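Putative uncharacterized protein (PDB 4ZKQ) binds chemokines as a herpesvirus decoy receptor, and so probably keeps them from reaching the host's own receptors. Local coordinates at residues A[59-64]-A[189-194]; A[144-149]-A[259-264]; A[206-211]-A[239-244]. All coordinates share one frame; numbering follows the deposited sequence.

Contact 1 of 3, residues A[59-64]-A[189-194]; sequences PLKFLD and GLEMKQ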
loop_
_atom_site.group_PDB
_atom_site.type_symbol
_atom_site.label_atom_id
_atom_site.label_comp_id
_atom_site.label_asym_id
_atom_site.label_seq_id
_atom_site.Cartn_x
_atom_site.Cartn_y
_atom_site.Cartn_z
ATOM N N PRO A 59 -0.102 3.893 14.197
ATOM C CA PRO A 59 -0.321 3.250 15.490
ATOM C C PRO A 59 -0.815 1.815 15.351
ATOM O O PRO A 59 -1.727 1.565 14.566
ATOM C CB PRO A 59 -1.407 4.129 16.121
ATOM C CG PRO A 59 -2.247 4.527 14.950
ATOM C CD PRO A 59 -1.290 4.646 13.762
ATOM N N LEU A 60 -0.233 0.902 16.121
ATOM C CA LEU A 60 -0.741 -0.461 16.209
ATOM C C LEU A 60 -1.844 -0.515 17.256
ATOM O O LEU A 60 -1.582 -0.315 18.439
ATOM C CB LEU A 60 0.379 -1.436 16.570
ATOM C CG LEU A 60 -0.014 -2.913 16.687
ATOM C CD1 LEU A 60 -0.670 -3.435 15.407
ATOM C CD2 LEU A 60 1.216 -3.722 17.023
ATOM N N LYS A 61 -3.074 -0.770 16.813
ATOM C CA LYS A 61 -4.231 -0.807 17.704
ATOM C C LYS A 61 -4.975 -2.136 17.641
ATOM O O LYS A 61 -5.107 -2.735 16.572
ATOM C CB LYS A 61 -5.206 0.305 17.357
ATOM C CG LYS A 61 -4.662 1.704 17.577
ATOM C CD LYS A 61 -5.701 2.746 17.241
ATOM C CE LYS A 61 -5.216 4.129 17.642
ATOM N NZ LYS A 61 -6.232 5.177 17.371
ATOM N N PHE A 62 -5.481 -2.568 18.794
ATOM C CA PHE A 62 -6.284 -3.783 18.899
ATOM C C PHE A 62 -7.680 -3.482 19.435
ATOM O O PHE A 62 -7.852 -2.599 20.274
ATOM C CB PHE A 62 -5.603 -4.796 19.814
ATOM C CG PHE A 62 -4.353 -5.399 19.243
ATOM C CD1 PHE A 62 -3.136 -4.754 19.369
ATOM C CD2 PHE A 62 -4.391 -6.625 18.605
ATOM C CE1 PHE A 62 -1.988 -5.307 18.854
ATOM C CE2 PHE A 62 -3.243 -7.190 18.089
ATOM C CZ PHE A 62 -2.039 -6.530 18.212
ATOM N N LEU A 63 -8.669 -4.218 18.932
ATOM C CA LEU A 63 -10.023 -4.211 19.476
ATOM C C LEU A 63 -10.381 -5.609 19.957
ATOM O O LEU A 63 -9.963 -6.603 19.360
ATOM C CB LEU A 63 -11.042 -3.765 18.432
ATOM C CG LEU A 63 -11.462 -2.302 18.342
ATOM C CD1 LEU A 63 -12.577 -2.191 17.319
ATOM C CD2 LEU A 63 -11.913 -1.742 19.680
ATOM N N ASP A 64 -11.162 -5.693 21.029
ATOM C CA ASP A 64 -11.620 -6.990 21.498
ATOM C C ASP A 64 -12.778 -7.428 20.614
ATOM O O ASP A 64 -13.859 -6.845 20.655
ATOM C CB ASP A 64 -12.036 -6.944 22.969
ATOM C CG ASP A 64 -12.402 -8.317 23.507
ATOM O OD1 ASP A 64 -11.516 -9.200 23.548
ATOM O OD2 ASP A 64 -13.575 -8.516 23.887
ATOM N N GLY A 189 -4.117 8.508 13.169
ATOM C CA GLY A 189 -3.851 8.052 11.813
ATOM C C GLY A 189 -4.616 6.799 11.422
ATOM O O GLY A 189 -4.985 6.634 10.261
ATOM N N LEU A 190 -4.829 5.914 12.390
ATOM C CA LEU A 190 -5.694 4.754 12.225
ATOM C C LEU A 190 -6.683 4.720 13.376
ATOM O O LEU A 190 -6.287 4.684 14.538
ATOM C CB LEU A 190 -4.895 3.451 12.191
ATOM C CG LEU A 190 -5.663 2.141 11.933
ATOM C CD1 LEU A 190 -4.743 1.125 11.271
ATOM C CD2 LEU A 190 -6.222 1.544 13.217
ATOM N N GLU A 191 -7.965 4.740 13.040
ATOM C CA GLU A 191 -9.032 4.575 14.022
ATOM C C GLU A 191 -9.856 3.360 13.615
ATOM O O GLU A 191 -10.175 3.202 12.437
ATOM C CB GLU A 191 -9.914 5.826 14.090
ATOM C CG GLU A 191 -9.179 7.127 14.438
ATOM C CD GLU A 191 -8.824 7.261 15.912
ATOM O OE1 GLU A 191 -8.917 6.265 16.660
ATOM O OE2 GLU A 191 -8.449 8.380 16.326
ATOM N N MET A 192 -10.175 2.493 14.571
ATOM C CA MET A 192 -11.018 1.335 14.293
ATOM C C MET A 192 -12.187 1.278 15.268
ATOM O O MET A 192 -12.034 1.563 16.455
ATOM C CB MET A 192 -10.201 0.040 14.363
ATOM C CG MET A 192 -9.600 -0.242 15.715
ATOM S SD MET A 192 -8.335 -1.542 15.696
ATOM C CE MET A 192 -9.183 -2.846 14.807
ATOM N N LYS A 193 -13.361 0.928 14.753
ATOM C CA LYS A 193 -14.538 0.756 15.596
ATOM C C LYS A 193 -15.465 -0.315 15.035
ATOM O O LYS A 193 -15.649 -0.426 13.824
ATOM C CB LYS A 193 -15.294 2.079 15.742
ATOM C CG LYS A 193 -15.787 2.682 14.431
ATOM C CD LYS A 193 -16.745 3.845 14.681
ATOM C CE LYS A 193 -17.038 4.619 13.400
ATOM N NZ LYS A 193 -18.499 4.801 13.171
ATOM N N GLN A 194 -16.042 -1.109 15.923
ATOM C CA GLN A 194 -17.034 -2.078 15.504
ATOM C C GLN A 194 -18.313 -1.348 15.125
ATOM O O GLN A 194 -18.742 -0.425 15.818
ATOM C CB GLN A 194 -17.299 -3.101 16.604
ATOM C CG GLN A 194 -18.337 -4.130 16.216
ATOM C CD GLN A 194 -18.501 -5.200 17.261
ATOM O OE1 GLN A 194 -17.897 -5.135 18.331
ATOM N NE2 GLN A 194 -19.317 -6.201 16.958
#
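Sheet-against-sheet packing in this beta-rich chain brings Lys-61 and Leu-63 down onto Leu-190 and Met-192. Residues 59-64 lead out of strand 54-59 of one sheet into strand 63-65 of another, while 189-194 enter strand 190-195 of a third. The two segments run in nearly the same direction but make no backbone pairs; their nearest CA atoms, Pro-59 CA and Leu-190 CA, stay 6.5 Å apart. The backbone of 189-194 pairs instead with strand 206-223, through Glu-191 to Thr-212 and Lys-193 to Ala-210.

At the start, Pro-59 lays CG of its ring across Leu-190 CB at 4.0 Å. At the far end Leu-63 and Met-192 meet head-on, with Leu-63 CG 3.8 Å from Met-192 CG, and Leu-63 CD1 reaches past toward the backbone of Lys-193 and Gln-194. Met-192 CG sits between its own N and carbonyl carbon (chi1 62°), which sends Met-192 SD to 3.6 Å from Lys-61 O; the bend at chi3 then turns CE toward Leu-63 CB.

Between these apolar ends lies a polar grip. The long Lys-61 side chain carries its ammonium group to the start of strand 190-195, where Glu-187 O also accepts a hydrogen bond from it. Glu-191 points its CB away, but its carboxylate folds back, giving a salt bridge of 3.0 Å between Glu-191 OE1 and Lys-61 NZ. Lys-61 NZ also donates to Leu-190 O at 2.9 Å, lying in the carbonyl plane with a C=O...N angle of 159°.

Contact 2 of 3, residues A[144-149]-A[259-264]; sequences EESLAV and MVYVHL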
loop_
_atom_site.group_PDB
_atom_site.type_symbol
_atom_site.label_atom_id
_atom_site.label_comp_id
_atom_site.label_asym_id
_atom_site.label_seq_id
_atom_site.Cartn_x
_atom_site.Cartn_y
_atom_site.Cartn_z
ATOM N N GLU A 144 -3.652 -4.672 -3.492
ATOM C CA GLU A 144 -3.376 -3.546 -2.599
ATOM C C GLU A 144 -4.366 -3.368 -1.471
ATOM O O GLU A 144 -4.012 -2.855 -0.408
ATOM C CB GLU A 144 -3.368 -2.235 -3.373
ATOM C CG GLU A 144 -2.141 -1.971 -4.186
ATOM C CD GLU A 144 -2.112 -0.542 -4.671
ATOM O OE1 GLU A 144 -3.087 0.205 -4.415
ATOM O OE2 GLU A 144 -1.117 -0.168 -5.316
ATOM N N GLU A 145 -5.615 -3.744 -1.726
ATOM C CA GLU A 145 -6.704 -3.513 -0.785
ATOM C C GLU A 145 -6.788 -4.587 0.297
ATOM O O GLU A 145 -7.609 -4.496 1.212
ATOM C CB GLU A 145 -8.029 -3.441 -1.548
ATOM C CG GLU A 145 -7.938 -2.649 -2.845
ATOM C CD GLU A 145 -9.293 -2.217 -3.361
ATOM O OE1 GLU A 145 -9.813 -2.871 -4.288
ATOM O OE2 GLU A 145 -9.836 -1.223 -2.834
ATOM N N SER A 146 -5.936 -5.599 0.201
ATOM C CA SER A 146 -6.001 -6.721 1.129
ATOM C C SER A 146 -5.560 -6.330 2.522
ATOM O O SER A 146 -5.007 -5.251 2.735
ATOM C CB SER A 146 -5.145 -7.882 0.622
ATOM O OG SER A 146 -5.558 -8.264 -0.671
ATOM N N LEU A 147 -5.813 -7.230 3.468
ATOM C CA LEU A 147 -5.592 -6.961 4.875
ATOM C C LEU A 147 -4.797 -8.066 5.539
ATOM O O LEU A 147 -4.822 -9.217 5.107
ATOM C CB LEU A 147 -6.930 -6.807 5.595
ATOM C CG LEU A 147 -7.949 -5.882 4.940
ATOM C CD1 LEU A 147 -9.267 -6.014 5.670
ATOM C CD2 LEU A 147 -7.453 -4.443 4.947
ATOM N N ALA A 148 -4.083 -7.689 6.590
ATOM C CA ALA A 148 -3.473 -8.638 7.497
ATOM C C ALA A 148 -4.188 -8.475 8.819
ATOM O O ALA A 148 -4.436 -7.352 9.254
ATOM C CB ALA A 148 -1.997 -8.391 7.648
ATOM N N VAL A 149 -4.535 -9.595 9.439
ATOM C CA VAL A 149 -5.268 -9.579 10.692
ATOM C C VAL A 149 -4.454 -10.331 11.721
ATOM O O VAL A 149 -3.991 -11.438 11.466
ATOM C CB VAL A 149 -6.668 -10.205 10.542
ATOM C CG1 VAL A 149 -7.445 -10.097 11.845
ATOM C CG2 VAL A 149 -7.428 -9.517 9.432
ATOM N N MET A 259 -10.492 -18.123 11.204
ATOM C CA MET A 259 -11.117 -16.842 10.910
ATOM C C MET A 259 -10.666 -16.312 9.556
ATOM O O MET A 259 -9.519 -16.506 9.142
ATOM C CB MET A 259 -10.814 -15.808 11.995
ATOM C CG MET A 259 -11.597 -14.520 11.808
ATOM S SD MET A 259 -11.439 -13.383 13.192
ATOM C CE MET A 259 -12.198 -14.349 14.499
ATOM N N VAL A 260 -11.595 -15.647 8.882
ATOM C CA VAL A 260 -11.355 -15.020 7.590
ATOM C C VAL A 260 -11.890 -13.605 7.615
ATOM O O VAL A 260 -12.516 -13.193 8.595
ATOM C CB VAL A 260 -12.042 -15.780 6.447
ATOM C CG1 VAL A 260 -11.498 -17.179 6.347
ATOM C CG2 VAL A 260 -13.548 -15.810 6.675
ATOM N N TYR A 261 -11.661 -12.866 6.535
ATOM C CA TYR A 261 -12.311 -11.578 6.360
ATOM C C TYR A 261 -12.946 -11.494 4.984
ATOM O O TYR A 261 -12.567 -12.219 4.062
ATOM C CB TYR A 261 -11.327 -10.411 6.574
ATOM C CG TYR A 261 -10.300 -10.194 5.475
ATOM C CD1 TYR A 261 -10.652 -9.600 4.276
ATOM C CD2 TYR A 261 -8.971 -10.555 5.656
ATOM C CE1 TYR A 261 -9.725 -9.391 3.280
ATOM C CE2 TYR A 261 -8.035 -10.352 4.664
ATOM C CZ TYR A 261 -8.416 -9.766 3.479
ATOM O OH TYR A 261 -7.488 -9.554 2.486
ATOM N N VAL A 262 -13.923 -10.606 4.870
ATOM C CA VAL A 262 -14.518 -10.239 3.595
ATOM C C VAL A 262 -14.599 -8.721 3.531
ATOM O O VAL A 262 -14.889 -8.075 4.538
ATOM C CB VAL A 262 -15.929 -10.859 3.421
ATOM C CG1 VAL A 262 -16.615 -10.314 2.182
ATOM C CG2 VAL A 262 -15.838 -12.370 3.342
ATOM N N HIS A 263 -14.316 -8.153 2.361
ATOM C CA HIS A 263 -14.507 -6.722 2.133
ATOM C C HIS A 263 -15.990 -6.399 1.985
ATOM O O HIS A 263 -16.705 -7.096 1.267
ATOM C CB HIS A 263 -13.767 -6.261 0.872
ATOM C CG HIS A 263 -12.281 -6.417 0.940
ATOM N ND1 HIS A 263 -11.497 -5.711 1.833
ATOM C CD2 HIS A 263 -11.431 -7.185 0.224
ATOM C CE1 HIS A 263 -10.237 -6.045 1.665
ATOM N NE2 HIS A 263 -10.161 -6.942 0.692
ATOM N N LEU A 264 -16.443 -5.338 2.648
ATOM C CA LEU A 264 -17.816 -4.857 2.493
ATOM C C LEU A 264 -17.851 -3.553 1.693
ATOM O O LEU A 264 -16.882 -2.796 1.682
ATOM C CB LEU A 264 -18.468 -4.656 3.862
ATOM C CG LEU A 264 -18.504 -5.893 4.760
ATOM C CD1 LEU A 264 -19.013 -5.517 6.142
ATOM C CD2 LEU A 264 -19.361 -6.993 4.145
HETATM O O HOH W 1 -8.251 -9.337 -0.043
#
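This is a face-to-face contact between two sheets, centred on Leu-147 beneath the ring of Tyr-261. Strands 147-149 and 260-263 run roughly antiparallel (148°) with their axes 8.8 Å apart, too far for backbone pairing, and side chains bridge the gap.

Leu-147 holds Tyr-261 twice. Leu-147 CB makes a CH-pi contact 4.1 Å from the centroid of the Tyr-261 ring, with CD1 over the same ring, and Leu-147 N donates to Tyr-261 OH at 3.0 Å (159° at the hydrogen). Tyr-261 CG lies between the backbone N and the carbonyl carbon (chi1 72°), with the ring toward Leu-147. Together, bond and face contact should limit rotation of the phenol. Leu-147 O is buried with no polar partner. Val-149 CG2 approaches the Tyr-261 ring obliquely.

A water extends the polar end, lying 2.7 Å from Tyr-261 OH, 3.0 Å from Ser-146 OG and 3.2 Å from His-263 NE2; Ser-146 OG is also bonded to Thr-143 O. The imidazole of His-263 comes up against the 145-146 backbone, His-263 CE1 lying 3.1 Å from Glu-145 O.

Around the contact, strand 233-244 adds Leu-238 and Thr-240 against Leu-147 and Leu-242 against Tyr-261, while Phe-110 of strand 108-111 packs on Val-149 and Tyr-261, and Val-72 of strand 68-74 on Leu-147.

Contact 3 of 3, residues A[206-211]-A[239-244]; sequences QTCIAT and LTALGF. With NAG (2-acetamido-2-deoxy-beta-D-glucopyranose), chain B.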
loop_
_atom_site.group_PDB
_atom_site.type_symbol
_atom_site.label_atom_id
_atom_site.label_comp_id
_atom_site.label_asym_id
_atom_site.label_seq_id
_atom_site.Cartn_x
_atom_site.Cartn_y
_atom_site.Cartn_z
ATOM N N GLN A 206 -20.456 -13.143 12.068
ATOM C CA GLN A 206 -19.975 -11.999 11.318
ATOM C C GLN A 206 -19.885 -10.764 12.196
ATOM O O GLN A 206 -20.832 -10.400 12.894
ATOM C CB GLN A 206 -20.870 -11.722 10.116
ATOM C CG GLN A 206 -20.359 -10.582 9.252
ATOM C CD GLN A 206 -20.978 -10.559 7.874
ATOM O OE1 GLN A 206 -21.182 -11.603 7.252
ATOM N NE2 GLN A 206 -21.280 -9.364 7.386
ATOM N N THR A 207 -18.718 -10.138 12.149
ATOM C CA THR A 207 -18.410 -8.962 12.942
ATOM C C THR A 207 -17.848 -7.904 12.006
ATOM O O THR A 207 -16.879 -8.164 11.295
ATOM C CB THR A 207 -17.397 -9.291 14.050
ATOM O OG1 THR A 207 -17.889 -10.384 14.833
ATOM C CG2 THR A 207 -17.153 -8.090 14.954
ATOM N N CYS A 208 -18.465 -6.725 11.994
ATOM C CA CYS A 208 -18.077 -5.671 11.065
ATOM C C CYS A 208 -17.279 -4.571 11.756
ATOM O O CYS A 208 -17.633 -4.107 12.843
ATOM C CB CYS A 208 -19.311 -5.081 10.386
ATOM S SG CYS A 208 -20.182 -6.265 9.335
ATOM N N ILE A 209 -16.193 -4.172 11.101
ATOM C CA ILE A 209 -15.264 -3.177 11.624
ATOM C C ILE A 209 -15.025 -2.107 10.580
ATOM O O ILE A 209 -14.768 -2.420 9.414
ATOM C CB ILE A 209 -13.898 -3.787 11.993
ATOM C CG1 ILE A 209 -14.057 -4.958 12.959
ATOM C CG2 ILE A 209 -12.966 -2.729 12.596
ATOM C CD1 ILE A 209 -13.221 -6.141 12.550
ATOM N N ALA A 210 -15.102 -0.850 11.008
ATOM C CA ALA A 210 -14.713 0.274 10.176
ATOM C C ALA A 210 -13.329 0.737 10.617
ATOM O O ALA A 210 -13.107 0.996 11.798
ATOM C CB ALA A 210 -15.721 1.405 10.280
ATOM N N THR A 211 -12.398 0.802 9.667
ATOM C CA THR A 211 -11.053 1.302 9.929
ATOM C C THR A 211 -10.847 2.554 9.098
ATOM O O THR A 211 -10.920 2.503 7.874
ATOM C CB THR A 211 -9.966 0.262 9.585
ATOM O OG1 THR A 211 -10.121 -0.886 10.423
ATOM C CG2 THR A 211 -8.559 0.842 9.794
ATOM N N LEU A 239 -14.170 -1.029 5.266
ATOM C CA LEU A 239 -15.264 -1.718 5.923
ATOM C C LEU A 239 -15.031 -3.213 5.783
ATOM O O LEU A 239 -15.040 -3.749 4.677
ATOM C CB LEU A 239 -16.608 -1.304 5.328
ATOM C CG LEU A 239 -17.836 -1.790 6.104
ATOM C CD1 LEU A 239 -17.844 -1.270 7.538
ATOM C CD2 LEU A 239 -19.110 -1.383 5.378
ATOM N N THR A 240 -14.802 -3.869 6.915
ATOM C CA THR A 240 -14.345 -5.248 6.934
ATOM C C THR A 240 -15.233 -6.144 7.785
ATOM O O THR A 240 -15.524 -5.815 8.932
ATOM C CB THR A 240 -12.911 -5.337 7.478
ATOM O OG1 THR A 240 -12.081 -4.383 6.805
ATOM C CG2 THR A 240 -12.355 -6.733 7.273
ATOM N N ALA A 241 -15.636 -7.281 7.220
ATOM C CA ALA A 241 -16.334 -8.331 7.966
ATOM C C ALA A 241 -15.374 -9.436 8.394
ATOM O O ALA A 241 -14.695 -10.030 7.560
ATOM C CB ALA A 241 -17.458 -8.919 7.123
ATOM N N LEU A 242 -15.314 -9.698 9.696
ATOM C CA LEU A 242 -14.585 -10.844 10.232
ATOM C C LEU A 242 -15.561 -11.954 10.599
ATOM O O LEU A 242 -16.684 -11.677 11.006
ATOM C CB LEU A 242 -13.782 -10.457 11.468
ATOM C CG LEU A 242 -12.748 -9.342 11.293
ATOM C CD1 LEU A 242 -11.953 -9.194 12.572
ATOM C CD2 LEU A 242 -11.837 -9.630 10.124
ATOM N N GLY A 243 -15.116 -13.203 10.490
ATOM C CA GLY A 243 -15.956 -14.338 10.832
ATOM C C GLY A 243 -15.417 -15.646 10.288
ATOM O O GLY A 243 -14.235 -15.751 9.962
ATOM N N PHE A 244 -16.287 -16.649 10.195
ATOM C CA PHE A 244 -15.884 -17.971 9.725
ATOM C C PHE A 244 -16.767 -18.416 8.577
ATOM O O PHE A 244 -17.986 -18.242 8.615
ATOM C CB PHE A 244 -15.948 -18.993 10.859
ATOM C CG PHE A 244 -15.284 -18.537 12.120
ATOM C CD1 PHE A 244 -15.971 -17.760 13.034
ATOM C CD2 PHE A 244 -13.972 -18.886 12.395
ATOM C CE1 PHE A 244 -15.362 -17.336 14.198
ATOM C CE2 PHE A 244 -13.359 -18.467 13.561
ATOM C CZ PHE A 244 -14.054 -17.691 14.461
HETATM C C1 NAG B . -16.498 -21.042 17.870
HETATM C C2 NAG B . -16.610 -21.033 16.383
HETATM C C3 NAG B . -15.303 -21.587 15.773
HETATM C C4 NAG B . -14.044 -20.953 16.382
HETATM C C5 NAG B . -14.136 -20.797 17.883
HETATM C C6 NAG B . -13.000 -19.906 18.367
HETATM C C7 NAG B . -18.199 -21.798 14.629
HETATM C C8 NAG B . -19.338 -22.671 14.219
HETATM N N2 NAG B . -17.694 -21.850 15.982
HETATM O O3 NAG B . -15.300 -21.326 14.405
HETATM O O4 NAG B . -12.939 -21.776 16.077
HETATM O O5 NAG B . -15.378 -20.206 18.231
HETATM O O6 NAG B . -13.103 -19.703 19.771
HETATM O O7 NAG B . -17.694 -21.044 13.816
HETATM O O HOH W 2 -11.726 -2.533 8.871
#
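A water tucked beside an antiparallel strand pair joins Ile-209 O to the hydroxyls of Thr-240 and Thr-211. It donates to Ile-209 O at 3.1 Å and lies 2.8 Å from both Thr-240 OG1 and Thr-211 OG1. Ile-209 O thus accepts two bonds, the second from Thr-240 N across the strands. For Thr-240, chi1 of -49° sets OG1 beside its own backbone N, on the side where the water lies.

Thr-207 with Leu-242 and Ile-209 with Thr-240 are the hydrogen-bonded pairs, each closed by two N-H...O bonds; the shortest runs from Leu-242 N to Thr-207 O at 2.7 Å. Cys-208 with Ala-241 and Ala-210 with Leu-239 are the non-hydrogen-bonded pairs. CA-H...O contacts supplement the bonds, as where Cys-208 CA lies 3.3 Å from Thr-240 O.

On the face carrying Ile-209 and Leu-242, these two side chains press together at their methyl ends. The modelled approach is tighter than normal and Ile-209 chi2 (134°) is unstaggered, so the exact place of CD1 is doubtful. On the other face, the extended side chain of Gln-206 passes over Ala-241 CB, with Gln-206 NE2 3.9 Å from it, while OE1 is bonded to the backbone N of Val-202 and Leu-203. Beyond the pair, O3 of a bound N-acetylglucosamine sits 3.4 Å above the ring plane of Phe-244, over its centre.

Strand 190-195 pairs with 206-211 on one side (Lys-193 with Ala-210), and just past its end Cys-197 forms the disulfide to Cys-208; strand 260-263 pairs with the outer edge of 239-244.

From the N terminus, residues 59-64 open contact 1, which 189-194 closes. Before that, 144-149 has already opened contact 2, which closes only at 259-264, so the two loops cross. Contact 3, from 206-211 to 239-244, opens after contact 1 has closed, is the shortest closure and falls wholly within the span of contact 2. Strands 190-195, 206-223, 233-244 and 260-263 stand side by side in one sheet: contact 3 joins the middle pair, Lys-193 O meets Ala-210 N on one flank, and Val-262 N meets Ala-241 O on the other. Contacts 1 and 2 pack the outer two of these four onto the sheet holding 63-65 and 147-152.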